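Putative mandelate racemase/muconate lactonizing enzyme (Bordetella bronchiseptica, PDB 3DDM) is of unknown function but belongs to the mandelate racemase/muconate lactonizing enzyme family, which joins an enolase-type N-terminal domain to a TIM-like barrel. Local coordinates at residues P39-E44 against C64-R69; A70-T75 against T107-P112; Y150-N155 against H308-G313; D161-K166 against L190-L195. The protein carries 1 engineered substitution. All coordinates share one frame; numbering follows the deposited sequence.

Contact 1 (P39-E44 against C64-R69)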
loop_
_atom_site.group_PDB
_atom_site.type_symbol
_atom_site.label_atom_id
_atom_site.label_comp_id
_atom_site.label_asym_id
_atom_site.label_seq_id
_atom_site.Cartn_x
_atom_site.Cartn_y
_atom_site.Cartn_z
ATOM N N PRO A 39 4.740 -18.440 1.611
ATOM C CA PRO A 39 3.923 -18.124 0.438
ATOM C C PRO A 39 4.755 -17.830 -0.800
ATOM O O PRO A 39 5.957 -17.634 -0.715
ATOM C CB PRO A 39 3.150 -16.902 0.899
ATOM C CG PRO A 39 4.205 -16.154 1.649
ATOM C CD PRO A 39 4.930 -17.240 2.448
ATOM N N ALA A 40 4.102 -17.794 -1.952
ATOM C CA ALA A 40 4.784 -17.498 -3.204
ATOM C C ALA A 40 3.782 -17.186 -4.319
ATOM O O ALA A 40 2.673 -17.722 -4.344
ATOM C CB ALA A 40 5.656 -18.666 -3.608
ATOM N N VAL A 41 4.165 -16.292 -5.223
ATOM C CA VAL A 41 3.310 -15.950 -6.355
ATOM C C VAL A 41 4.187 -15.962 -7.593
ATOM O O VAL A 41 5.060 -15.109 -7.759
ATOM C CB VAL A 41 2.665 -14.553 -6.213
ATOM C CG1 VAL A 41 1.841 -14.241 -7.447
ATOM C CG2 VAL A 41 1.775 -14.510 -4.997
ATOM N N LEU A 42 3.975 -16.956 -8.446
ATOM C CA LEU A 42 4.743 -17.076 -9.678
ATOM C C LEU A 42 3.877 -16.568 -10.824
ATOM O O LEU A 42 2.667 -16.799 -10.855
ATOM C CB LEU A 42 5.145 -18.538 -9.914
ATOM C CG LEU A 42 5.924 -19.239 -8.784
ATOM C CD1 LEU A 42 6.281 -20.665 -9.209
ATOM C CD2 LEU A 42 7.187 -18.454 -8.442
ATOM N N VAL A 43 4.485 -15.848 -11.755
ATOM C CA VAL A 43 3.727 -15.332 -12.887
ATOM C C VAL A 43 4.321 -15.814 -14.192
ATOM O O VAL A 43 5.545 -15.951 -14.316
ATOM C CB VAL A 43 3.676 -13.788 -12.883
ATOM C CG1 VAL A 43 2.745 -13.310 -11.779
ATOM C CG2 VAL A 43 5.070 -13.223 -12.667
ATOM N N GLU A 44 3.446 -16.106 -15.150
ATOM C CA GLU A 44 3.885 -16.563 -16.459
ATOM C C GLU A 44 3.224 -15.727 -17.528
ATOM O O GLU A 44 2.005 -15.646 -17.590
ATOM C CB GLU A 44 3.536 -18.038 -16.678
ATOM C CG GLU A 44 2.053 -18.360 -16.624
ATOM C CD GLU A 44 1.746 -19.782 -17.086
ATOM O OE1 GLU A 44 2.195 -20.169 -18.184
ATOM O OE2 GLU A 44 1.044 -20.510 -16.358
ATOM N N CYS A 64 -0.852 -12.698 4.741
ATOM C CA CYS A 64 -2.020 -12.886 3.871
ATOM C C CYS A 64 -1.970 -12.170 2.513
ATOM O O CYS A 64 -2.899 -12.290 1.708
ATOM C CB CYS A 64 -3.266 -12.402 4.598
ATOM S SG CYS A 64 -3.232 -10.613 4.811
ATOM N N GLY A 65 -0.896 -11.431 2.256
ATOM C CA GLY A 65 -0.796 -10.675 1.018
ATOM C C GLY A 65 -0.625 -11.328 -0.342
ATOM O O GLY A 65 -0.790 -10.645 -1.343
ATOM N N ALA A 66 -0.321 -12.624 -0.402
ATOM C CA ALA A 66 -0.088 -13.307 -1.686
ATOM C C ALA A 66 -1.255 -13.343 -2.675
ATOM O O ALA A 66 -1.075 -13.083 -3.860
ATOM C CB ALA A 66 0.420 -14.725 -1.438
ATOM N N GLU A 67 -2.447 -13.673 -2.196
ATOM C CA GLU A 67 -3.619 -13.741 -3.066
ATOM C C GLU A 67 -3.933 -12.382 -3.708
ATOM O O GLU A 67 -4.199 -12.285 -4.911
ATOM C CB GLU A 67 -4.837 -14.226 -2.270
ATOM C CG GLU A 67 -4.826 -15.711 -1.861
ATOM C CD GLU A 67 -3.798 -16.060 -0.787
ATOM O OE1 GLU A 67 -3.308 -15.129 -0.105
ATOM O OE2 GLU A 67 -3.493 -17.269 -0.611
ATOM N N HIS A 68 -3.896 -11.331 -2.898
ATOM C CA HIS A 68 -4.183 -9.996 -3.394
ATOM C C HIS A 68 -3.247 -9.627 -4.546
ATOM O O HIS A 68 -3.665 -9.047 -5.551
ATOM C CB HIS A 68 -4.032 -8.977 -2.260
ATOM C CG HIS A 68 -4.335 -7.572 -2.672
ATOM N ND1 HIS A 68 -5.560 -7.197 -3.186
ATOM C CD2 HIS A 68 -3.565 -6.459 -2.682
ATOM C CE1 HIS A 68 -5.529 -5.913 -3.496
ATOM N NE2 HIS A 68 -4.330 -5.442 -3.201
ATOM N N ARG A 69 -1.973 -9.967 -4.390
ATOM C CA ARG A 69 -0.978 -9.650 -5.396
ATOM C C ARG A 69 -1.210 -10.405 -6.691
ATOM O O ARG A 69 -1.042 -9.850 -7.775
ATOM C CB ARG A 69 0.409 -9.916 -4.827
ATOM C CG ARG A 69 0.779 -8.893 -3.765
ATOM C CD ARG A 69 1.964 -9.321 -2.914
ATOM N NE ARG A 69 2.483 -8.190 -2.157
ATOM C CZ ARG A 69 1.793 -7.521 -1.242
ATOM N NH1 ARG A 69 0.544 -7.869 -0.951
ATOM N NH2 ARG A 69 2.348 -6.486 -0.628
#

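Contact 2 (A70-T75 against T107-P112)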
loop_
_atom_site.group_PDB
_atom_site.type_symbol
_atom_site.label_atom_id
_atom_site.label_comp_id
_atom_site.label_asym_id
_atom_site.label_seq_id
_atom_site.Cartn_x
_atom_site.Cartn_y
_atom_site.Cartn_z
ATOM N N ALA A 70 -1.610 -11.667 -6.580
ATOM C CA ALA A 70 -1.894 -12.462 -7.765
ATOM C C ALA A 70 -3.128 -11.866 -8.436
ATOM O O ALA A 70 -3.187 -11.782 -9.658
ATOM C CB ALA A 70 -2.136 -13.909 -7.382
ATOM N N ARG A 71 -4.107 -11.435 -7.642
ATOM C CA ARG A 71 -5.310 -10.826 -8.204
ATOM C C ARG A 71 -4.940 -9.557 -8.959
ATOM O O ARG A 71 -5.430 -9.321 -10.064
ATOM C CB ARG A 71 -6.331 -10.481 -7.115
ATOM C CG ARG A 71 -7.094 -11.669 -6.552
ATOM C CD ARG A 71 -7.844 -12.433 -7.654
ATOM N NE ARG A 71 -9.112 -11.813 -8.073
ATOM C CZ ARG A 71 -9.788 -12.150 -9.175
ATOM N NH1 ARG A 71 -9.325 -13.101 -9.988
ATOM N NH2 ARG A 71 -10.936 -11.545 -9.462
ATOM N N LEU A 72 -4.078 -8.736 -8.364
ATOM C CA LEU A 72 -3.653 -7.499 -9.013
ATOM C C LEU A 72 -3.073 -7.777 -10.390
ATOM O O LEU A 72 -3.373 -7.062 -11.355
ATOM C CB LEU A 72 -2.602 -6.767 -8.171
ATOM C CG LEU A 72 -3.127 -5.945 -6.989
ATOM C CD1 LEU A 72 -1.964 -5.251 -6.303
ATOM C CD2 LEU A 72 -4.143 -4.927 -7.475
ATOM N N VAL A 73 -2.243 -8.816 -10.475
ATOM C CA VAL A 73 -1.611 -9.189 -11.735
ATOM C C VAL A 73 -2.634 -9.588 -12.796
ATOM O O VAL A 73 -2.545 -9.154 -13.946
ATOM C CB VAL A 73 -0.606 -10.348 -11.534
ATOM C CG1 VAL A 73 -0.153 -10.909 -12.884
ATOM C CG2 VAL A 73 0.588 -9.850 -10.756
ATOM N N GLU A 74 -3.612 -10.400 -12.407
ATOM C CA GLU A 74 -4.626 -10.852 -13.351
ATOM C C GLU A 74 -5.758 -9.853 -13.634
ATOM O O GLU A 74 -6.241 -9.778 -14.759
ATOM C CB GLU A 74 -5.210 -12.198 -12.890
ATOM C CG GLU A 74 -4.168 -13.320 -12.804
ATOM C CD GLU A 74 -4.754 -14.690 -12.437
ATOM O OE1 GLU A 74 -5.537 -14.770 -11.460
ATOM O OE2 GLU A 74 -4.418 -15.691 -13.115
ATOM N N THR A 75 -6.174 -9.071 -12.642
ATOM C CA THR A 75 -7.268 -8.122 -12.863
ATOM C C THR A 75 -6.875 -6.693 -13.237
ATOM O O THR A 75 -7.687 -5.964 -13.798
ATOM C CB THR A 75 -8.204 -8.030 -11.630
ATOM O OG1 THR A 75 -7.521 -7.380 -10.554
ATOM C CG2 THR A 75 -8.632 -9.417 -11.172
ATOM N N THR A 107 -5.566 4.082 -3.696
ATOM C CA THR A 107 -5.649 2.956 -2.794
ATOM C C THR A 107 -4.551 2.870 -1.755
ATOM O O THR A 107 -4.693 2.151 -0.762
ATOM C CB THR A 107 -5.643 1.657 -3.597
ATOM O OG1 THR A 107 -4.381 1.514 -4.255
ATOM C CG2 THR A 107 -6.724 1.692 -4.663
ATOM N N GLY A 108 -3.458 3.590 -1.977
ATOM C CA GLY A 108 -2.362 3.529 -1.036
ATOM C C GLY A 108 -1.675 2.178 -1.122
ATOM O O GLY A 108 -1.209 1.634 -0.112
ATOM N N GLU A 109 -1.624 1.628 -2.336
ATOM C CA GLU A 109 -0.977 0.343 -2.587
ATOM C C GLU A 109 0.233 0.489 -3.516
ATOM O O GLU A 109 0.346 -0.203 -4.519
ATOM C CB GLU A 109 -1.979 -0.653 -3.179
ATOM C CG GLU A 109 -3.064 -1.074 -2.194
ATOM C CD GLU A 109 -3.958 -2.203 -2.711
ATOM O OE1 GLU A 109 -3.469 -3.026 -3.513
ATOM O OE2 GLU A 109 -5.141 -2.277 -2.297
ATOM N N PRO A 110 1.163 1.400 -3.188
ATOM C CA PRO A 110 2.323 1.543 -4.069
ATOM C C PRO A 110 3.162 0.270 -4.041
ATOM O O PRO A 110 3.860 -0.050 -5.010
ATOM C CB PRO A 110 3.061 2.732 -3.471
ATOM C CG PRO A 110 2.782 2.583 -2.002
ATOM C CD PRO A 110 1.307 2.248 -1.987
ATOM N N GLY A 111 3.077 -0.447 -2.920
ATOM C CA GLY A 111 3.820 -1.685 -2.735
ATOM C C GLY A 111 3.277 -2.864 -3.528
ATOM O O GLY A 111 3.971 -3.397 -4.391
ATOM N N PRO A 112 2.043 -3.310 -3.249
ATOM C CA PRO A 112 1.466 -4.440 -3.981
ATOM C C PRO A 112 1.611 -4.267 -5.493
ATOM O O PRO A 112 2.020 -5.192 -6.202
ATOM C CB PRO A 112 0.009 -4.420 -3.537
ATOM C CG PRO A 112 0.121 -3.963 -2.125
ATOM C CD PRO A 112 1.111 -2.827 -2.215
#

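Contact 3 (Y150-N155 against H308-G313)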
loop_
_atom_site.group_PDB
_atom_site.type_symbol
_atom_site.label_atom_id
_atom_site.label_comp_id
_atom_site.label_asym_id
_atom_site.label_seq_id
_atom_site.Cartn_x
_atom_site.Cartn_y
_atom_site.Cartn_z
ATOM N N TYR A 150 25.627 -15.815 0.505
ATOM C CA TYR A 150 25.739 -15.792 1.958
ATOM C C TYR A 150 24.450 -16.317 2.578
ATOM O O TYR A 150 23.369 -16.154 2.020
ATOM C CB TYR A 150 26.078 -14.376 2.484
ATOM C CG TYR A 150 24.993 -13.304 2.408
ATOM C CD1 TYR A 150 24.881 -12.459 1.291
ATOM C CD2 TYR A 150 24.093 -13.116 3.469
ATOM C CE1 TYR A 150 23.902 -11.454 1.238
ATOM C CE2 TYR A 150 23.115 -12.122 3.426
ATOM C CZ TYR A 150 23.022 -11.293 2.311
ATOM O OH TYR A 150 22.054 -10.307 2.277
ATOM N N ALA A 151 24.578 -16.996 3.708
ATOM C CA ALA A 151 23.421 -17.529 4.409
ATOM C C ALA A 151 22.789 -16.294 5.025
ATOM O O ALA A 151 23.418 -15.592 5.825
ATOM C CB ALA A 151 23.861 -18.515 5.493
ATOM N N SER A 152 21.549 -16.021 4.648
ATOM C CA SER A 152 20.871 -14.831 5.129
ATOM C C SER A 152 19.743 -15.097 6.099
ATOM O O SER A 152 18.963 -16.021 5.915
ATOM C CB SER A 152 20.334 -14.040 3.932
ATOM O OG SER A 152 19.686 -12.857 4.347
ATOM N N GLY A 153 19.671 -14.278 7.143
ATOM C CA GLY A 153 18.594 -14.393 8.111
ATOM C C GLY A 153 18.638 -15.473 9.167
ATOM O O GLY A 153 17.625 -16.116 9.432
ATOM N N ILE A 154 19.803 -15.663 9.771
ATOM C CA ILE A 154 19.997 -16.640 10.836
ATOM C C ILE A 154 19.344 -16.093 12.107
ATOM O O ILE A 154 19.686 -15.000 12.562
ATOM C CB ILE A 154 21.499 -16.834 11.091
ATOM C CG1 ILE A 154 22.138 -17.465 9.854
ATOM C CG2 ILE A 154 21.724 -17.650 12.353
ATOM C CD1 ILE A 154 23.617 -17.220 9.749
ATOM N N ASN A 155 18.412 -16.846 12.682
ATOM C CA ASN A 155 17.726 -16.401 13.890
ATOM C C ASN A 155 18.651 -16.285 15.097
ATOM O O ASN A 155 19.618 -17.035 15.228
ATOM C CB ASN A 155 16.546 -17.320 14.207
ATOM C CG ASN A 155 15.276 -16.917 13.463
ATOM O OD1 ASN A 155 15.147 -17.139 12.255
ATOM N ND2 ASN A 155 14.334 -16.309 14.185
ATOM N N HIS A 308 19.583 -9.867 -2.285
ATOM C CA HIS A 308 19.213 -11.031 -1.492
ATOM C C HIS A 308 17.735 -11.258 -1.702
ATOM O O HIS A 308 16.961 -10.309 -1.776
ATOM C CB HIS A 308 19.508 -10.823 0.008
ATOM C CG HIS A 308 18.751 -9.690 0.634
ATOM N ND1 HIS A 308 17.379 -9.696 0.773
ATOM C CD2 HIS A 308 19.176 -8.506 1.140
ATOM C CE1 HIS A 308 16.991 -8.563 1.335
ATOM N NE2 HIS A 308 18.062 -7.824 1.567
ATOM N N TYR A 309 17.341 -12.516 -1.824
ATOM C CA TYR A 309 15.940 -12.827 -2.017
ATOM C C TYR A 309 15.521 -13.909 -1.020
ATOM O O TYR A 309 16.097 -15.005 -0.992
ATOM C CB TYR A 309 15.686 -13.285 -3.462
ATOM C CG TYR A 309 14.223 -13.267 -3.782
ATOM C CD1 TYR A 309 13.514 -12.066 -3.770
ATOM C CD2 TYR A 309 13.507 -14.451 -3.913
ATOM C CE1 TYR A 309 12.124 -12.044 -3.851
ATOM C CE2 TYR A 309 12.119 -14.441 -4.003
ATOM C CZ TYR A 309 11.433 -13.233 -3.957
ATOM O OH TYR A 309 10.062 -13.218 -3.939
ATOM N N LEU A 310 14.529 -13.596 -0.189
ATOM C CA LEU A 310 14.055 -14.554 0.801
ATOM C C LEU A 310 12.714 -15.187 0.392
ATOM O O LEU A 310 11.979 -15.729 1.219
ATOM C CB LEU A 310 13.923 -13.891 2.186
ATOM C CG LEU A 310 15.050 -13.090 2.873
ATOM C CD1 LEU A 310 16.422 -13.712 2.600
ATOM C CD2 LEU A 310 15.022 -11.656 2.374
ATOM N N GLY A 311 12.395 -15.124 -0.893
ATOM C CA GLY A 311 11.149 -15.713 -1.352
ATOM C C GLY A 311 11.394 -17.091 -1.937
ATOM O O GLY A 311 12.236 -17.837 -1.436
ATOM N N ALA A 312 10.663 -17.422 -3.000
ATOM C CA ALA A 312 10.790 -18.715 -3.661
ATOM C C ALA A 312 11.962 -18.724 -4.640
ATOM O O ALA A 312 12.644 -17.714 -4.819
ATOM C CB ALA A 312 9.489 -19.060 -4.380
ATOM N N GLY A 313 12.171 -19.869 -5.288
ATOM C CA GLY A 313 13.275 -20.029 -6.216
ATOM C C GLY A 313 13.363 -19.136 -7.441
ATOM O O GLY A 313 14.458 -18.679 -7.797
#

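Contact 4 (D161-K166 against L190-L195)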
loop_
_atom_site.group_PDB
_atom_site.type_symbol
_atom_site.label_atom_id
_atom_site.label_comp_id
_atom_site.label_asym_id
_atom_site.label_seq_id
_atom_site.Cartn_x
_atom_site.Cartn_y
_atom_site.Cartn_z
ATOM N N ASP A 161 24.786 -22.534 16.099
ATOM C CA ASP A 161 24.274 -23.815 15.623
ATOM C C ASP A 161 23.925 -23.820 14.141
ATOM O O ASP A 161 24.407 -24.672 13.395
ATOM C CB ASP A 161 23.042 -24.240 16.413
ATOM C CG ASP A 161 23.378 -24.670 17.827
ATOM O OD1 ASP A 161 24.537 -25.090 18.062
ATOM O OD2 ASP A 161 22.480 -24.605 18.699
ATOM N N VAL A 162 23.088 -22.885 13.702
ATOM C CA VAL A 162 22.724 -22.858 12.293
ATOM C C VAL A 162 23.897 -22.392 11.433
ATOM O O VAL A 162 24.022 -22.800 10.281
ATOM C CB VAL A 162 21.469 -21.973 12.019
ATOM C CG1 VAL A 162 20.776 -21.635 13.309
ATOM C CG2 VAL A 162 21.852 -20.735 11.253
ATOM N N VAL A 163 24.762 -21.545 11.981
ATOM C CA VAL A 163 25.922 -21.091 11.214
ATOM C C VAL A 163 26.807 -22.301 10.928
ATOM O O VAL A 163 27.381 -22.426 9.855
ATOM C CB VAL A 163 26.756 -20.043 11.985
ATOM C CG1 VAL A 163 28.144 -19.920 11.360
ATOM C CG2 VAL A 163 26.045 -18.696 11.962
ATOM N N ALA A 164 26.919 -23.194 11.899
ATOM C CA ALA A 164 27.725 -24.385 11.706
ATOM C C ALA A 164 27.090 -25.208 10.580
ATOM O O ALA A 164 27.758 -25.631 9.630
ATOM C CB ALA A 164 27.774 -25.196 12.997
ATOM N N ARG A 165 25.780 -25.399 10.694
ATOM C CA ARG A 165 25.008 -26.167 9.731
ATOM C C ARG A 165 25.120 -25.612 8.311
ATOM O O ARG A 165 25.330 -26.370 7.364
ATOM C CB ARG A 165 23.542 -26.194 10.166
ATOM C CG ARG A 165 22.734 -27.325 9.572
ATOM C CD ARG A 165 21.273 -27.237 9.971
ATOM N NE ARG A 165 20.546 -26.256 9.169
ATOM C CZ ARG A 165 19.908 -25.199 9.668
ATOM N NH1 ARG A 165 19.907 -24.978 10.978
ATOM N NH2 ARG A 165 19.262 -24.366 8.855
ATOM N N LYS A 166 24.991 -24.293 8.165
ATOM C CA LYS A 166 25.064 -23.663 6.850
ATOM C C LYS A 166 26.483 -23.689 6.299
ATOM O O LYS A 166 26.700 -23.699 5.080
ATOM C CB LYS A 166 24.569 -22.220 6.924
ATOM C CG LYS A 166 23.213 -22.056 7.596
ATOM C CD LYS A 166 22.151 -22.969 7.012
ATOM C CE LYS A 166 21.820 -22.599 5.579
ATOM N NZ LYS A 166 20.725 -23.467 5.074
ATOM N N LEU A 190 29.642 -11.343 18.354
ATOM C CA LEU A 190 31.014 -11.663 18.719
ATOM C C LEU A 190 31.273 -13.166 18.788
ATOM O O LEU A 190 32.334 -13.639 18.376
ATOM C CB LEU A 190 31.370 -11.006 20.058
ATOM C CG LEU A 190 31.201 -9.482 20.139
ATOM C CD1 LEU A 190 31.637 -9.005 21.507
ATOM C CD2 LEU A 190 32.014 -8.784 19.056
ATOM N N HIS A 191 30.306 -13.918 19.303
ATOM C CA HIS A 191 30.465 -15.362 19.411
ATOM C C HIS A 191 30.663 -15.985 18.018
ATOM O O HIS A 191 31.618 -16.734 17.783
ATOM C CB HIS A 191 29.243 -15.970 20.107
ATOM C CG HIS A 191 29.373 -17.436 20.383
ATOM N ND1 HIS A 191 30.337 -17.951 21.225
ATOM C CD2 HIS A 191 28.684 -18.500 19.902
ATOM C CE1 HIS A 191 30.236 -19.269 21.250
ATOM N NE2 HIS A 191 29.243 -19.627 20.456
ATOM N N VAL A 192 29.765 -15.663 17.094
ATOM C CA VAL A 192 29.850 -16.182 15.737
ATOM C C VAL A 192 31.140 -15.745 15.047
ATOM O O VAL A 192 31.639 -16.443 14.169
ATOM C CB VAL A 192 28.650 -15.717 14.892
ATOM C CG1 VAL A 192 28.770 -16.241 13.473
ATOM C CG2 VAL A 192 27.360 -16.195 15.527
ATOM N N ARG A 193 31.676 -14.589 15.428
ATOM C CA ARG A 193 32.915 -14.117 14.819
ATOM C C ARG A 193 34.062 -15.005 15.272
ATOM O O ARG A 193 34.942 -15.350 14.483
ATOM C CB ARG A 193 33.202 -12.666 15.205
ATOM C CG ARG A 193 34.613 -12.198 14.841
ATOM C CD ARG A 193 34.964 -12.506 13.391
ATOM N NE ARG A 193 34.265 -11.640 12.449
ATOM C CZ ARG A 193 34.140 -11.901 11.152
ATOM N NH1 ARG A 193 34.666 -13.011 10.650
ATOM N NH2 ARG A 193 33.498 -11.057 10.354
ATOM N N GLU A 194 34.044 -15.366 16.552
ATOM C CA GLU A 194 35.061 -16.235 17.127
ATOM C C GLU A 194 35.041 -17.566 16.385
ATOM O O GLU A 194 36.061 -18.020 15.865
ATOM C CB GLU A 194 34.760 -16.488 18.600
ATOM C CG GLU A 194 35.002 -15.313 19.513
ATOM C CD GLU A 194 34.340 -15.503 20.867
ATOM O OE1 GLU A 194 34.274 -16.668 21.330
ATOM O OE2 GLU A 194 33.895 -14.493 21.468
ATOM N N LEU A 195 33.864 -18.182 16.350
ATOM C CA LEU A 195 33.663 -19.460 15.684
ATOM C C LEU A 195 34.209 -19.450 14.247
ATOM O O LEU A 195 35.019 -20.298 13.877
ATOM C CB LEU A 195 32.162 -19.798 15.678
ATOM C CG LEU A 195 31.685 -21.123 15.070
ATOM C CD1 LEU A 195 32.000 -22.266 16.014
ATOM C CD2 LEU A 195 30.193 -21.062 14.820
#

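Contact 1 (P39-E44 against C64-R69)
Val-41 and Pro-39, two residues apart on strand 37-46, both meet Ala-66 in the first turn of helix 65-81. The side chains meet through apolar groups, and no hydrogen bond crosses between the segments. The methyl CG2 of Val-41 lies 3.8 Å from CB of Ala-66, and the same CG2 is 3.4 Å from the carbonyl O of Ala-66, so one branch covers both side chain and backbone. With CG1 anti to the backbone N (chi1 178°), CG2 is the branch turned to Ala-66, while CG1 reaches Ala-70 one turn further along the helix. The Pro-39 ring adds a lighter touch through its CB, 4.2 Å from CB of Ala-66.

The polar interactions stay within the helix or lead elsewhere. Arg-69 folds back so that NH1 donates to O of Gly-65 at 3.1 Å, approaching from above the carbonyl plane. Its NH2 bonds to Gln-115 and forms a salt bridge with Glu-109 of the second subunit.

Strand 37-46 is the middle strand of the three-stranded antiparallel sheet of the N-terminal domain, between 14-23 and 52-56. Helix 65-81 packs on this sheet, Ala-66 also touching Val-19 and Arg-21 of strand 14-23.

Contact 2 (A70-T75 against T107-P112)
Leu-72 reaches from helix 65-81 to Pro-112, in the first turn of helix 110-131, and to Glu-109 just before that helix. The packed part rests on one methyl: CD1 of Leu-72 is 3.5 Å from CB of Pro-112 and 3.8 Å from the carbonyl C of Pro-112. The two side chains cross obliquely. Beside the proline, the carboxylate of Glu-109 comes up to the same methyl, its OE1 3.9 Å from CD1 of Leu-72. Glu-109 occupies the N-cap position, and its chain, extended beyond CG (chi2 -172°), carries the carboxylate out to the leucine.

The more exposed flank of helix 65-81 is organised differently, within one segment. Here Thr-75 OG1 donates to O of Arg-71 at 2.9 Å, a carbonyl that also accepts from the backbone N of Thr-75. CG2 of Thr-75 covers one face of the Arg-71 guanidinium, 3.5 Å above its plane.

Between the segments there is no hydrogen bond, and the leucine meets the carboxylate by van der Waals contact alone. The polar needs of Glu-109 are met elsewhere: OE1 bonds to His-68 NE2, and OE2 forms a salt bridge with Arg-69 of the second subunit, which would favour the ionised carboxylate next to the apolar patch.

Contact 3 (Y150-N155 against H308-G313)
His-308, near the end of strand 304-309, meets the hydroxyl of Tyr-150 inside the barrel. Tyr-150 OH lies 3.4 Å from CB of His-308 and 3.6 Å from CD2 of His-308, which puts the oxygen near CB and the adjoining part of the imidazole. The two side chains approach at a slant, without stacking. In Tyr-150, CG sits between the backbone N and the carbonyl carbon (chi1 71°), and from there the long ring carries OH over to the histidine. That hydroxyl has its polar partner in Lys-175 NZ, a residue of strand 174-177 that His-308 also touches.

Tyr-309 points away from strand 146-154. Its ring takes Gly-311 N over one face, 3.1 Å above the plane and offset toward the rim, with Ala-312 O at the edge.

Strands 146-154 and 304-309 are not paired directly: strand 334-338 runs parallel to both and lies between them, as expected for a closing TIM-type barrel. Enolase-superfamily enzymes carry their active site at the C-terminal ends of such strands, and both segments lie at those ends.

Leu-310 follows in the loop, its CD1 3.8 Å from Ser-152 OG and 4.1 Å from Ser-152 CB. The serine's OG, anti to its backbone N (chi1 -179°), is the atom turned to the leucine methyl. Past Gly-311 the chain turns into helix 313-325, with Ala-312 at the N-cap position. Glu-56 OE2, from the N-terminal domain, accepts from both Ala-312 N and Tyr-309 OH.

Contact 4 (D161-K166 against L190-L195)
Two successive outer helices of the TIM-like barrel, 159-169 and 182-196, pack side by side here, with Val-163 of the first meeting Val-192 and Leu-195 of the second. In the chain, strand 174-177 comes between them, so the contact belongs to consecutive beta-alpha units, each helix lying outside the strand wall.

Within 161-166, Val-163 alone meets the other segment, and it divides the work between its methyls. CG2 of Val-163 lies 4.0 Å from CG1 of Val-192, while CG1 of Val-163 lies 4.2 Å from CD2 of Leu-195. The torsion explains the division: with CG1 anti to the backbone N (chi1 163°), the two methyls spread toward neighbours that stand one turn apart on the other helix. Val-163 and Val-192 meet at an angle, branch against branch. Leu-195 comes alongside instead, its side chain running past that of Val-163 in the reverse direction. Its CG is anti to its own backbone N (chi1 -178°), which sends the isobutyl group out across the groove between the helices.

Burial follows this geometry. The valine pair is buried, whereas Leu-195 is exposed and covers the outer border of the contact. The packing is purely apolar, with no hydrogen bond across it and the backbones 7.7 Å apart between CA of Val-163 and CA of Val-192.

Beneath the helices lies the barrel wall: Val-163 also rests on Ile-154 of strand 146-154, and Val-192 on Leu-176 of strand 174-177. Pro-159, at the start of the first helix, touches Val-192 as well.

From the N terminus, contact 1 closes first, bringing helix 65-81 onto the sheet strand 37-46. Contact 2 follows in series and uses the same helix to reach the start of helix 110-131. The two meet through a probable hydrogen bond between His-68 and Glu-109, and both border the second subunit. Contact 3 closes the longest loop, from strand 146-154 to the end of strand 304-309 in the barrel. Contact 4 nests inside that loop, and its helix 159-169 leans on strand 146-154 through Lys-166 against Ala-151. One of the places where the domains meet is Ala-40 of contact 1 against Ala-312 of contact 3. Contacts 2 and 4 lie far apart, their centres about 40 Å from each other.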